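PDB 3OC9: UDP-N-acetylglucosamine pyrophosphorylase from Entamoeba histolytica, which probably catalyses the transfer of a uridylyl group from UTP to N-acetyl-alpha-D-glucosamine 1-phosphate, giving UDP-N-acetylglucosamine and diphosphate. Local coordinates for residues V225-Q230 against K234-T239; S262-S267 against I310-V315; N338-N341 against N346-T349; P61-K66 against D353-N358. One frame throughout, in Å; residues are numbered along the deposited sequence.

Contact 1. Residues V225-Q230 against K234-T239; sequences VLVKEQ and KVVEYT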
loop_
_atom_site.group_PDB
_atom_site.type_symbol
_atom_site.label_atom_id
_atom_site.label_comp_id
_atom_site.label_asym_id
_atom_site.label_seq_id
_atom_site.Cartn_x
_atom_site.Cartn_y
_atom_site.Cartn_z
ATOM N N VAL A 225 0.224 11.809 11.606
ATOM C CA VAL A 225 1.577 11.778 12.199
ATOM C C VAL A 225 1.692 10.874 13.444
ATOM O O VAL A 225 0.723 10.730 14.197
ATOM C CB VAL A 225 2.154 13.209 12.565
ATOM C CG1 VAL A 225 2.191 14.151 11.333
ATOM C CG2 VAL A 225 1.381 13.854 13.709
ATOM N N LEU A 226 2.876 10.290 13.674
ATOM C CA LEU A 226 3.079 9.398 14.855
ATOM C C LEU A 226 3.341 10.183 16.147
ATOM O O LEU A 226 4.038 11.221 16.132
ATOM C CB LEU A 226 4.261 8.430 14.634
ATOM C CG LEU A 226 4.222 7.570 13.360
ATOM C CD1 LEU A 226 5.435 6.648 13.324
ATOM C CD2 LEU A 226 2.927 6.724 13.250
ATOM N N VAL A 227 2.803 9.659 17.251
ATOM C CA VAL A 227 3.032 10.202 18.596
ATOM C C VAL A 227 3.329 9.031 19.555
ATOM O O VAL A 227 3.052 7.883 19.223
ATOM C CB VAL A 227 1.801 11.030 19.130
ATOM C CG1 VAL A 227 1.417 12.207 18.180
ATOM C CG2 VAL A 227 0.595 10.124 19.388
ATOM N N LYS A 228 3.891 9.330 20.730
ATOM C CA LYS A 228 4.124 8.320 21.776
ATOM C C LYS A 228 3.307 8.678 23.028
ATOM O O LYS A 228 3.314 9.837 23.456
ATOM C CB LYS A 228 5.627 8.233 22.107
ATOM C CG LYS A 228 6.016 7.031 22.975
ATOM C CD LYS A 228 7.499 7.050 23.370
ATOM C CE LYS A 228 8.390 6.466 22.285
ATOM N NZ LYS A 228 9.808 6.318 22.776
ATOM N N GLU A 229 2.599 7.693 23.588
ATOM C CA GLU A 229 1.805 7.856 24.825
ATOM C C GLU A 229 2.043 6.661 25.761
ATOM O O GLU A 229 1.758 5.516 25.393
ATOM C CB GLU A 229 0.316 7.966 24.481
ATOM C CG GLU A 229 -0.610 8.288 25.666
ATOM C CD GLU A 229 -2.044 8.656 25.260
ATOM O OE1 GLU A 229 -2.408 8.563 24.068
ATOM O OE2 GLU A 229 -2.826 9.057 26.148
ATOM N N GLN A 230 2.578 6.923 26.960
ATOM C CA GLN A 230 2.935 5.844 27.909
ATOM C C GLN A 230 3.742 4.705 27.236
ATOM O O GLN A 230 3.438 3.503 27.385
ATOM C CB GLN A 230 1.692 5.326 28.657
ATOM C CG GLN A 230 1.056 6.368 29.597
ATOM C CD GLN A 230 0.180 5.760 30.687
ATOM O OE1 GLN A 230 -0.980 5.415 30.450
ATOM N NE2 GLN A 230 0.730 5.658 31.908
ATOM N N LYS A 234 1.077 5.607 18.486
ATOM C CA LYS A 234 -0.260 5.886 17.936
ATOM C C LYS A 234 -0.197 6.829 16.722
ATOM O O LYS A 234 0.783 7.575 16.561
ATOM C CB LYS A 234 -1.204 6.510 19.009
ATOM C CG LYS A 234 -1.605 5.568 20.168
ATOM C CD LYS A 234 -2.397 6.301 21.305
ATOM C CE LYS A 234 -2.547 5.391 22.551
ATOM N NZ LYS A 234 -3.619 5.864 23.538
ATOM N N VAL A 235 -1.230 6.776 15.864
ATOM C CA VAL A 235 -1.434 7.790 14.792
ATOM C C VAL A 235 -2.452 8.852 15.212
ATOM O O VAL A 235 -3.549 8.504 15.728
ATOM C CB VAL A 235 -1.904 7.137 13.439
ATOM C CG1 VAL A 235 -2.294 8.192 12.400
ATOM C CG2 VAL A 235 -0.818 6.200 12.874
ATOM N N VAL A 236 -2.099 10.129 15.006
ATOM C CA VAL A 236 -3.072 11.246 15.074
ATOM C C VAL A 236 -3.409 11.701 13.637
ATOM O O VAL A 236 -2.525 12.126 12.899
ATOM C CB VAL A 236 -2.534 12.424 15.952
ATOM C CG1 VAL A 236 -3.460 13.670 15.885
ATOM C CG2 VAL A 236 -2.360 11.980 17.421
ATOM N N GLU A 237 -4.681 11.588 13.238
ATOM C CA GLU A 237 -5.119 11.982 11.874
ATOM C C GLU A 237 -5.050 13.501 11.667
ATOM O O GLU A 237 -5.119 14.275 12.640
ATOM C CB GLU A 237 -6.538 11.478 11.568
ATOM C CG GLU A 237 -6.722 9.952 11.673
ATOM C CD GLU A 237 -8.120 9.499 11.253
ATOM O OE1 GLU A 237 -8.955 9.212 12.142
ATOM O OE2 GLU A 237 -8.392 9.449 10.038
ATOM N N TYR A 238 -4.933 13.928 10.405
ATOM C CA TYR A 238 -4.699 15.338 10.084
ATOM C C TYR A 238 -5.781 16.241 10.675
ATOM O O TYR A 238 -5.490 17.347 11.160
ATOM C CB TYR A 238 -4.608 15.540 8.558
ATOM C CG TYR A 238 -4.538 16.994 8.157
ATOM C CD1 TYR A 238 -3.333 17.691 8.208
ATOM C CD2 TYR A 238 -5.684 17.682 7.749
ATOM C CE1 TYR A 238 -3.265 19.041 7.856
ATOM C CE2 TYR A 238 -5.630 19.021 7.398
ATOM C CZ TYR A 238 -4.418 19.695 7.445
ATOM O OH TYR A 238 -4.361 21.026 7.093
ATOM N N THR A 239 -7.026 15.757 10.631
ATOM C CA THR A 239 -8.174 16.530 11.149
ATOM C C THR A 239 -8.124 16.826 12.668
ATOM O O THR A 239 -8.870 17.683 13.150
ATOM C CB THR A 239 -9.557 15.906 10.735
ATOM O OG1 THR A 239 -9.590 14.506 11.037
ATOM C CG2 THR A 239 -9.826 16.089 9.250
#
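Val225 and Val227 meet Val236 and Lys234 in a two-stranded antiparallel beta hairpin, strands 225-229 and 232-236, a small worked example of how a hairpin divides its labour between backbone and side chains. Two hydrogen-bonded pairs flank one non-hydrogen-bonded pair. At the first, Val236 N gives a bond of 3.0 Å to Val225 O, while Val225 N returns a bond to Val236 O. The second pair repeats this through Val227 N to Lys234 O, 3.0 Å, and Lys234 N to Val227 O. Between them sit Leu226 and Val235, where the strands come closer and Leu226 CA lies 3.4 Å from Lys234 O in a CA-H...O contact.

The side chains sort onto two faces. On one, the side chains of Val227 and Val236 cross at about a right angle, CG1 of Val227 reaching 3.9 Å from CG2 of Val236. On the other, Leu226 CD2 rests 3.8 Å from Val235 CG2. Further out, Leu226 makes a backbone hydrogen bond with Cys258, which ties the hairpin to strand 258-261 of the main sheet.

Toward the turn, charge takes over from methyl groups. Glu229, two residues beyond Val227 and with its CG anti to the backbone N (chi1 -174°), meets the extended chain of Lys234, a member of the last pair. Tyr7 lies against Glu229, and Pro317 against Lys234. The salt bridge joins Lys234 NZ to Glu229 OE1 at 3.0 Å, with the ammonium approaching from above the carboxylate plane, 69° out of it.

Contact 2. Residues S262-S267 against I310-V315; sequences SINGYS and IFFFDV. Unlike the reference sequence in segment 310-315: Ile310 (reference Met).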
loop_
_atom_site.group_PDB
_atom_site.type_symbol
_atom_site.label_atom_id
_atom_site.label_comp_id
_atom_site.label_asym_id
_atom_site.label_seq_id
_atom_site.Cartn_x
_atom_site.Cartn_y
_atom_site.Cartn_z
ATOM N N SER A 262 1.150 4.328 5.081
ATOM C CA SER A 262 0.466 3.022 4.860
ATOM C C SER A 262 1.274 1.980 4.050
ATOM O O SER A 262 0.734 1.336 3.136
ATOM C CB SER A 262 -0.947 3.175 4.227
ATOM O OG SER A 262 -1.849 3.900 5.053
ATOM N N ILE A 263 2.551 1.818 4.395
ATOM C CA ILE A 263 3.355 0.646 3.953
ATOM C C ILE A 263 3.966 0.065 5.251
ATOM O O ILE A 263 4.950 0.619 5.772
ATOM C CB ILE A 263 4.464 1.003 2.896
ATOM C CG1 ILE A 263 3.886 1.772 1.689
ATOM C CG2 ILE A 263 5.214 -0.305 2.408
ATOM C CD1 ILE A 263 4.965 2.473 0.799
ATOM N N ASN A 264 3.374 -1.027 5.776
ATOM C CA ASN A 264 3.686 -1.545 7.148
ATOM C C ASN A 264 4.010 -3.040 7.138
ATOM O O ASN A 264 3.295 -3.823 6.496
ATOM C CB ASN A 264 2.497 -1.261 8.123
ATOM C CG ASN A 264 2.208 0.257 8.268
ATOM O OD1 ASN A 264 3.065 1.014 8.722
ATOM N ND2 ASN A 264 0.996 0.692 7.878
ATOM N N GLY A 265 5.100 -3.425 7.820
ATOM C CA GLY A 265 5.470 -4.845 7.985
ATOM C C GLY A 265 5.075 -5.407 9.358
ATOM O O GLY A 265 5.224 -4.720 10.370
ATOM N N TYR A 266 4.567 -6.650 9.376
ATOM C CA TYR A 266 4.079 -7.308 10.602
ATOM C C TYR A 266 4.648 -8.728 10.764
ATOM O O TYR A 266 4.676 -9.500 9.786
ATOM C CB TYR A 266 2.545 -7.439 10.568
ATOM C CG TYR A 266 1.720 -6.169 10.402
ATOM C CD1 TYR A 266 1.472 -5.325 11.499
ATOM C CD2 TYR A 266 1.124 -5.853 9.174
ATOM C CE1 TYR A 266 0.681 -4.175 11.365
ATOM C CE2 TYR A 266 0.310 -4.697 9.028
ATOM C CZ TYR A 266 0.106 -3.864 10.117
ATOM O OH TYR A 266 -0.685 -2.728 9.963
ATOM N N SER A 267 5.061 -9.090 11.984
ATOM C CA SER A 267 5.428 -10.499 12.291
ATOM C C SER A 267 4.148 -11.341 12.398
ATOM O O SER A 267 3.086 -10.806 12.736
ATOM C CB SER A 267 6.301 -10.594 13.571
ATOM O OG SER A 267 5.519 -10.378 14.757
ATOM N N ILE A 310 -13.979 0.473 11.314
ATOM C CA ILE A 310 -12.801 0.306 12.200
ATOM C C ILE A 310 -11.530 0.524 11.348
ATOM O O ILE A 310 -11.526 0.224 10.134
ATOM C CB ILE A 310 -12.787 -1.082 12.945
ATOM C CG1 ILE A 310 -13.067 -2.237 11.969
ATOM C CG2 ILE A 310 -13.814 -1.107 14.148
ATOM C CD1 ILE A 310 -12.932 -3.673 12.550
ATOM N N PHE A 311 -10.464 1.063 11.969
ATOM C CA PHE A 311 -9.238 1.547 11.258
ATOM C C PHE A 311 -7.995 0.698 11.644
ATOM O O PHE A 311 -7.756 0.461 12.830
ATOM C CB PHE A 311 -8.943 3.027 11.630
ATOM C CG PHE A 311 -9.936 4.054 11.083
ATOM C CD1 PHE A 311 -10.895 3.725 10.113
ATOM C CD2 PHE A 311 -9.854 5.380 11.513
ATOM C CE1 PHE A 311 -11.783 4.698 9.609
ATOM C CE2 PHE A 311 -10.727 6.358 11.006
ATOM C CZ PHE A 311 -11.688 6.007 10.053
ATOM N N PHE A 312 -7.213 0.228 10.668
ATOM C CA PHE A 312 -6.138 -0.719 10.978
ATOM C C PHE A 312 -5.074 -0.114 11.905
ATOM O O PHE A 312 -4.531 -0.819 12.752
ATOM C CB PHE A 312 -5.500 -1.363 9.710
ATOM C CG PHE A 312 -4.533 -0.465 8.982
ATOM C CD1 PHE A 312 -3.247 -0.227 9.490
ATOM C CD2 PHE A 312 -4.908 0.142 7.784
ATOM C CE1 PHE A 312 -2.347 0.644 8.826
ATOM C CE2 PHE A 312 -4.021 1.001 7.106
ATOM C CZ PHE A 312 -2.741 1.249 7.629
ATOM N N PHE A 313 -4.821 1.187 11.768
ATOM C CA PHE A 313 -3.748 1.839 12.557
ATOM C C PHE A 313 -4.064 2.008 14.044
ATOM O O PHE A 313 -3.163 2.279 14.859
ATOM C CB PHE A 313 -3.223 3.142 11.888
ATOM C CG PHE A 313 -4.306 4.114 11.476
ATOM C CD1 PHE A 313 -4.737 4.172 10.148
ATOM C CD2 PHE A 313 -4.897 4.972 12.416
ATOM C CE1 PHE A 313 -5.745 5.065 9.751
ATOM C CE2 PHE A 313 -5.907 5.886 12.029
ATOM C CZ PHE A 313 -6.336 5.923 10.693
ATOM N N ASP A 314 -5.333 1.808 14.435
ATOM C CA ASP A 314 -5.652 1.765 15.874
ATOM C C ASP A 314 -5.082 0.529 16.592
ATOM O O ASP A 314 -5.159 0.454 17.822
ATOM C CB ASP A 314 -7.180 1.892 16.133
ATOM C CG ASP A 314 -7.714 3.313 15.881
ATOM O OD1 ASP A 314 -6.991 4.313 16.149
ATOM O OD2 ASP A 314 -8.882 3.444 15.416
ATOM N N VAL A 315 -4.492 -0.409 15.831
ATOM C CA VAL A 315 -3.802 -1.583 16.414
ATOM C C VAL A 315 -2.358 -1.279 16.884
ATOM O O VAL A 315 -1.811 -2.017 17.710
ATOM C CB VAL A 315 -3.843 -2.846 15.482
ATOM C CG1 VAL A 315 -2.656 -2.892 14.510
ATOM C CG2 VAL A 315 -3.895 -4.129 16.335
#
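Phe312 projects from a 3-10 turn toward Asn264 and Tyr266 of strand 263-267 and Ser262 at the corner just before it; the strand belongs to the central mixed sheet of a GT-A-like nucleotidyltransferase fold. The contact illustrates how a single aromatic ring can gather several polar side-chain ends without a hydrogen bond across the segments. From CB, the ring leaves with CG between the backbone N and the carbonyl carbon (chi1 78°), which carries it toward the strand.

Of the ring atoms, CD1 comes first, 3.6 Å from Tyr266 OH; the two aromatic side chains cross at about a right angle. Next, CE1 meets Asn264 ND2 at 3.5 Å, the amide plane turned 61° from the ring. Both polar atoms approach the ring obliquely, and ND2 is also hydrogen-bonded to His260 NE2.

One face of the ring receives Phe313 CD1 from its own segment, 4.3 Å above the centre. His157 bonds to Phe312 N and meets the ring edge-to-face, while Phe161 of helix 160-166 packs against the side chain. At the far end, Phe312 CZ touches Ser262 OG at 3.8 Å, the hydroxyl oxygen lying at the ring's edge, near its plane.

Contact 3. Residues N338-N341 against N346-T349; sequences NSLN and NVNT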
loop_
_atom_site.group_PDB
_atom_site.type_symbol
_atom_site.label_atom_id
_atom_site.label_comp_id
_atom_site.label_asym_id
_atom_site.label_seq_id
_atom_site.Cartn_x
_atom_site.Cartn_y
_atom_site.Cartn_z
ATOM N N ASN A 338 -7.199 10.839 -8.373
ATOM C CA ASN A 338 -8.115 11.762 -9.071
ATOM C C ASN A 338 -8.087 11.631 -10.607
ATOM O O ASN A 338 -7.099 11.160 -11.197
ATOM C CB ASN A 338 -7.780 13.225 -8.696
ATOM C CG ASN A 338 -7.803 13.489 -7.197
ATOM O OD1 ASN A 338 -8.782 13.180 -6.498
ATOM N ND2 ASN A 338 -6.719 14.093 -6.689
ATOM N N SER A 339 -9.171 12.056 -11.261
ATOM C CA SER A 339 -9.190 12.229 -12.715
ATOM C C SER A 339 -8.369 13.468 -13.106
ATOM O O SER A 339 -7.876 14.188 -12.234
ATOM C CB SER A 339 -10.637 12.397 -13.217
ATOM O OG SER A 339 -11.180 13.626 -12.763
ATOM N N LEU A 340 -8.254 13.721 -14.410
ATOM C CA LEU A 340 -7.508 14.882 -14.929
ATOM C C LEU A 340 -8.227 16.238 -14.761
ATOM O O LEU A 340 -7.702 17.289 -15.175
ATOM C CB LEU A 340 -7.090 14.656 -16.395
ATOM C CG LEU A 340 -6.009 13.605 -16.703
ATOM C CD1 LEU A 340 -5.772 13.481 -18.200
ATOM C CD2 LEU A 340 -4.688 13.928 -15.991
ATOM N N ASN A 341 -9.409 16.223 -14.149
ATOM C CA ASN A 341 -10.095 17.464 -13.764
ATOM C C ASN A 341 -9.588 18.062 -12.423
ATOM O O ASN A 341 -10.070 19.114 -11.990
ATOM C CB ASN A 341 -11.622 17.269 -13.764
ATOM C CG ASN A 341 -12.145 16.704 -15.088
ATOM O OD1 ASN A 341 -12.741 15.618 -15.124
ATOM N ND2 ASN A 341 -11.915 17.432 -16.184
ATOM N N ASN A 346 -2.851 12.331 -10.121
ATOM C CA ASN A 346 -3.520 11.863 -11.365
ATOM C C ASN A 346 -2.566 11.094 -12.314
ATOM O O ASN A 346 -1.396 10.868 -11.972
ATOM C CB ASN A 346 -4.228 13.040 -12.076
ATOM C CG ASN A 346 -3.259 14.108 -12.576
ATOM O OD1 ASN A 346 -2.174 13.801 -13.083
ATOM N ND2 ASN A 346 -3.667 15.382 -12.462
ATOM N N VAL A 347 -3.051 10.666 -13.488
ATOM C CA VAL A 347 -2.226 9.840 -14.381
ATOM C C VAL A 347 -0.975 10.550 -14.895
ATOM O O VAL A 347 0.061 9.917 -15.091
ATOM C CB VAL A 347 -3.033 9.166 -15.553
ATOM C CG1 VAL A 347 -4.004 8.135 -15.011
ATOM C CG2 VAL A 347 -3.766 10.210 -16.417
ATOM N N ASN A 348 -1.066 11.871 -15.080
ATOM C CA ASN A 348 0.077 12.683 -15.499
ATOM C C ASN A 348 1.146 12.878 -14.415
ATOM O O ASN A 348 2.340 12.819 -14.729
ATOM C CB ASN A 348 -0.386 14.035 -16.077
ATOM C CG ASN A 348 -1.001 13.886 -17.471
ATOM O OD1 ASN A 348 -0.717 12.918 -18.187
ATOM N ND2 ASN A 348 -1.848 14.837 -17.859
ATOM N N THR A 349 0.725 13.077 -13.163
ATOM C CA THR A 349 1.684 13.254 -12.054
ATOM C C THR A 349 2.419 11.941 -11.748
ATOM O O THR A 349 3.632 11.949 -11.453
ATOM C CB THR A 349 1.058 13.874 -10.752
ATOM O OG1 THR A 349 0.072 12.995 -10.176
ATOM C CG2 THR A 349 0.419 15.231 -11.036
HETATM O O HOH W 1 -6.095 10.742 -13.779
#
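Leu340 packs one methyl, CD2, against three successive residues at the start of helix 347-364, an example of a loop residue lying against a capped helix N-terminus. This patch is close-packed, although Leu340 and Asn348 lie at the exposed margin. CD2 stands over the face of the Asn346 amide, almost straight above CG at 3.7 Å, and reaches Val347 CG2 at 3.9 Å and Asn348 ND2 at 3.5 Å. The leucine crosses each of these side chains at about a right angle.

Asn346 is held from several directions. Its CG lies between the backbone N and the carbonyl carbon (chi1 65°), which turns OD1 back over the first helical turn to accept from Thr349 N at 3.0 Å. Asn346 N in turn donates to Thr349 OG1, also at 3.0 Å, and the reciprocal pair forms a capping box. Asn346 ND2 is bonded to Glu342 O, and CB rests against Asn338 O and Ser339 O.

Looser is the side between Asn338 and Val347, where a water spans the gap. Water 1 donates to Asn338 O at 2.8 Å and accepts from Val347 N at 3.1 Å; no direct hydrogen bond joins the two segments. Asn338 itself is buried, its amide spanning Phe344 O and Arg48 NE. Val347 also packs on Phe58, Pro61 and Leu336.

Chemically, the cap and the water supply acceptors to Thr349 N and Val347 N, amides of the first helical turn. The Asn346 amide is thus fixed in rotation by bonds at both OD1 and ND2, while Leu340 CD2 lies over its face.

Contact 4. Residues P61-K66 against D353-N358; sequences PFEIPK and DWYRLN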
loop_
_atom_site.group_PDB
_atom_site.type_symbol
_atom_site.label_atom_id
_atom_site.label_comp_id
_atom_site.label_asym_id
_atom_site.label_seq_id
_atom_site.Cartn_x
_atom_site.Cartn_y
_atom_site.Cartn_z
ATOM N N PRO A 61 -2.301 4.660 -18.526
ATOM C CA PRO A 61 -2.008 4.985 -19.940
ATOM C C PRO A 61 -0.530 5.286 -20.256
ATOM O O PRO A 61 -0.216 6.376 -20.746
ATOM C CB PRO A 61 -2.896 6.214 -20.201
ATOM C CG PRO A 61 -2.951 6.913 -18.842
ATOM C CD PRO A 61 -2.951 5.781 -17.819
ATOM N N PHE A 62 0.353 4.317 -20.015
ATOM C CA PHE A 62 1.761 4.421 -20.378
ATOM C C PHE A 62 1.919 4.141 -21.889
ATOM O O PHE A 62 0.932 3.792 -22.567
ATOM C CB PHE A 62 2.635 3.439 -19.572
ATOM C CG PHE A 62 2.583 3.625 -18.060
ATOM C CD1 PHE A 62 2.486 4.887 -17.490
ATOM C CD2 PHE A 62 2.672 2.511 -17.218
ATOM C CE1 PHE A 62 2.466 5.046 -16.084
ATOM C CE2 PHE A 62 2.646 2.658 -15.808
ATOM C CZ PHE A 62 2.541 3.938 -15.256
ATOM N N GLU A 63 3.138 4.273 -22.409
ATOM C CA GLU A 63 3.409 3.894 -23.816
ATOM C C GLU A 63 3.105 2.406 -24.051
ATOM O O GLU A 63 2.643 2.019 -25.136
ATOM C CB GLU A 63 4.839 4.252 -24.246
ATOM C CG GLU A 63 5.147 5.779 -24.279
ATOM C CD GLU A 63 4.292 6.551 -25.274
ATOM O OE1 GLU A 63 4.109 6.066 -26.409
ATOM O OE2 GLU A 63 3.795 7.643 -24.919
ATOM N N ILE A 64 3.385 1.593 -23.031
ATOM C CA ILE A 64 2.968 0.183 -22.988
ATOM C C ILE A 64 1.955 0.041 -21.834
ATOM O O ILE A 64 2.342 -0.003 -20.656
ATOM C CB ILE A 64 4.177 -0.785 -22.783
ATOM C CG1 ILE A 64 5.276 -0.542 -23.825
ATOM C CG2 ILE A 64 3.727 -2.251 -22.787
ATOM C CD1 ILE A 64 4.824 -0.700 -25.280
ATOM N N PRO A 65 0.645 -0.010 -22.155
ATOM C CA PRO A 65 -0.363 0.071 -21.080
ATOM C C PRO A 65 -0.502 -1.202 -20.238
ATOM O O PRO A 65 -0.666 -2.297 -20.799
ATOM C CB PRO A 65 -1.674 0.344 -21.832
ATOM C CG PRO A 65 -1.309 0.430 -23.307
ATOM C CD PRO A 65 0.015 -0.233 -23.471
ATOM N N LYS A 66 -0.465 -1.038 -18.913
ATOM C CA LYS A 66 -0.637 -2.146 -17.950
ATOM C C LYS A 66 -1.540 -1.771 -16.765
ATOM O O LYS A 66 -1.561 -0.616 -16.343
ATOM C CB LYS A 66 0.726 -2.627 -17.438
ATOM C CG LYS A 66 1.658 -3.169 -18.530
ATOM C CD LYS A 66 3.004 -3.607 -17.964
ATOM C CE LYS A 66 3.943 -4.067 -19.078
ATOM N NZ LYS A 66 5.350 -4.292 -18.600
ATOM N N ASP A 353 6.624 11.266 -12.289
ATOM C CA ASP A 353 7.410 10.734 -11.165
ATOM C C ASP A 353 8.126 9.409 -11.550
ATOM O O ASP A 353 9.316 9.233 -11.257
ATOM C CB ASP A 353 6.520 10.541 -9.907
ATOM C CG ASP A 353 6.148 11.870 -9.192
ATOM O OD1 ASP A 353 6.860 12.885 -9.336
ATOM O OD2 ASP A 353 5.140 11.882 -8.444
ATOM N N TRP A 354 7.410 8.500 -12.225
ATOM C CA TRP A 354 8.003 7.206 -12.653
ATOM C C TRP A 354 9.161 7.415 -13.674
ATOM O O TRP A 354 10.233 6.790 -13.556
ATOM C CB TRP A 354 6.907 6.240 -13.168
ATOM C CG TRP A 354 7.383 4.820 -13.558
ATOM C CD1 TRP A 354 8.196 3.979 -12.825
ATOM C CD2 TRP A 354 7.023 4.093 -14.741
ATOM N NE1 TRP A 354 8.385 2.795 -13.502
ATOM C CE2 TRP A 354 7.684 2.838 -14.682
ATOM C CE3 TRP A 354 6.230 4.390 -15.861
ATOM C CZ2 TRP A 354 7.562 1.876 -15.688
ATOM C CZ3 TRP A 354 6.106 3.420 -16.876
ATOM C CH2 TRP A 354 6.779 2.183 -16.775
ATOM N N TYR A 355 8.952 8.320 -14.632
ATOM C CA TYR A 355 9.980 8.643 -15.635
ATOM C C TYR A 355 11.261 9.211 -14.991
ATOM O O TYR A 355 12.366 8.819 -15.374
ATOM C CB TYR A 355 9.438 9.601 -16.717
ATOM C CG TYR A 355 8.398 9.026 -17.681
ATOM C CD1 TYR A 355 8.073 7.662 -17.685
ATOM C CD2 TYR A 355 7.738 9.860 -18.605
ATOM C CE1 TYR A 355 7.104 7.135 -18.572
ATOM C CE2 TYR A 355 6.772 9.340 -19.502
ATOM C CZ TYR A 355 6.464 7.981 -19.479
ATOM O OH TYR A 355 5.521 7.460 -20.367
ATOM N N ARG A 356 11.115 10.101 -13.999
ATOM C CA ARG A 356 12.273 10.720 -13.333
ATOM C C ARG A 356 13.069 9.703 -12.494
ATOM O O ARG A 356 14.313 9.727 -12.491
ATOM C CB ARG A 356 11.843 11.932 -12.476
ATOM C CG ARG A 356 11.422 13.167 -13.296
ATOM C CD ARG A 356 10.828 14.273 -12.402
ATOM N NE ARG A 356 10.336 15.411 -13.183
ATOM C CZ ARG A 356 9.854 16.543 -12.663
ATOM N NH1 ARG A 356 9.783 16.716 -11.343
ATOM N NH2 ARG A 356 9.437 17.513 -13.466
ATOM N N LEU A 357 12.356 8.811 -11.792
ATOM C CA LEU A 357 13.013 7.707 -11.073
ATOM C C LEU A 357 13.856 6.808 -12.014
ATOM O O LEU A 357 15.003 6.435 -11.682
ATOM C CB LEU A 357 11.970 6.869 -10.297
ATOM C CG LEU A 357 12.506 5.692 -9.474
ATOM C CD1 LEU A 357 13.555 6.146 -8.440
ATOM C CD2 LEU A 357 11.337 4.919 -8.795
ATOM N N ASN A 358 13.299 6.461 -13.174
ATOM C CA ASN A 358 13.971 5.558 -14.109
ATOM C C ASN A 358 15.271 6.173 -14.694
ATOM O O ASN A 358 16.284 5.478 -14.868
ATOM C CB ASN A 358 13.005 5.100 -15.223
ATOM C CG ASN A 358 11.887 4.191 -14.706
ATOM O OD1 ASN A 358 12.016 3.571 -13.648
ATOM N ND2 ASN A 358 10.795 4.104 -15.459
HETATM O O HOH W 2 4.073 8.922 -22.405
#
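With chi1 at -176°, Trp354 swings its indole away from the backbone N, and Phe62 sets CG anti to the carbonyl carbon (chi1 -59°); together these settings bring indole and phenyl ring into contact between helix 347-364 and the loop 61-66. The pair shows how aromatic packing can join segments far apart in sequence. Trp354 CZ3 sits over the centre of one Phe62 face, 3.5 Å above its plane, and approaches Phe62 CD2 to 3.6 Å. The planes stand 35° apart, an oblique pairing with centroids separated by 4.5 Å. On one face of the indole, Asn358 ND2 lies offset toward the rim.

Beside this apolar pair runs a polar bridge. Water 2 donates to Glu63 OE2 at 2.8 Å and to Tyr355 OH at 2.9 Å, lying near the plane of the tyrosine ring at its edge. Tyr355 OH thus takes a hydrogen from the water, consistent with its giving its own to Glu378 OE2, which also accepts from Glu63 N.

The chemistry implies a divided joint: ring packing joins loop to helix in the buried part, while a water and the shared carboxylate of Glu378, on strand 377-379, link their polar groups.

Overall arrangement
The four contacts form two neighbourhoods in one chain. Contacts 1 and 2 have centres about 13 Å apart and touch directly: Val235 CB packs on Phe313 CD2 at 3.8 Å, and Glu237 lies against Phe311 and Phe313. Contacts 3 and 4, with centres about 14 Å apart, share helix 347-364, and Val347 CG1 meets Pro61 CD at 3.8 Å. The two neighbourhoods do not touch; nearest atoms of contacts 2 and 4 are about 12 Å apart, and the centres of contacts 1 and 4, on opposite sides of the chain's centre, are about 35 Å apart. Contact 4 closes a long loop of sequence that holds the other three.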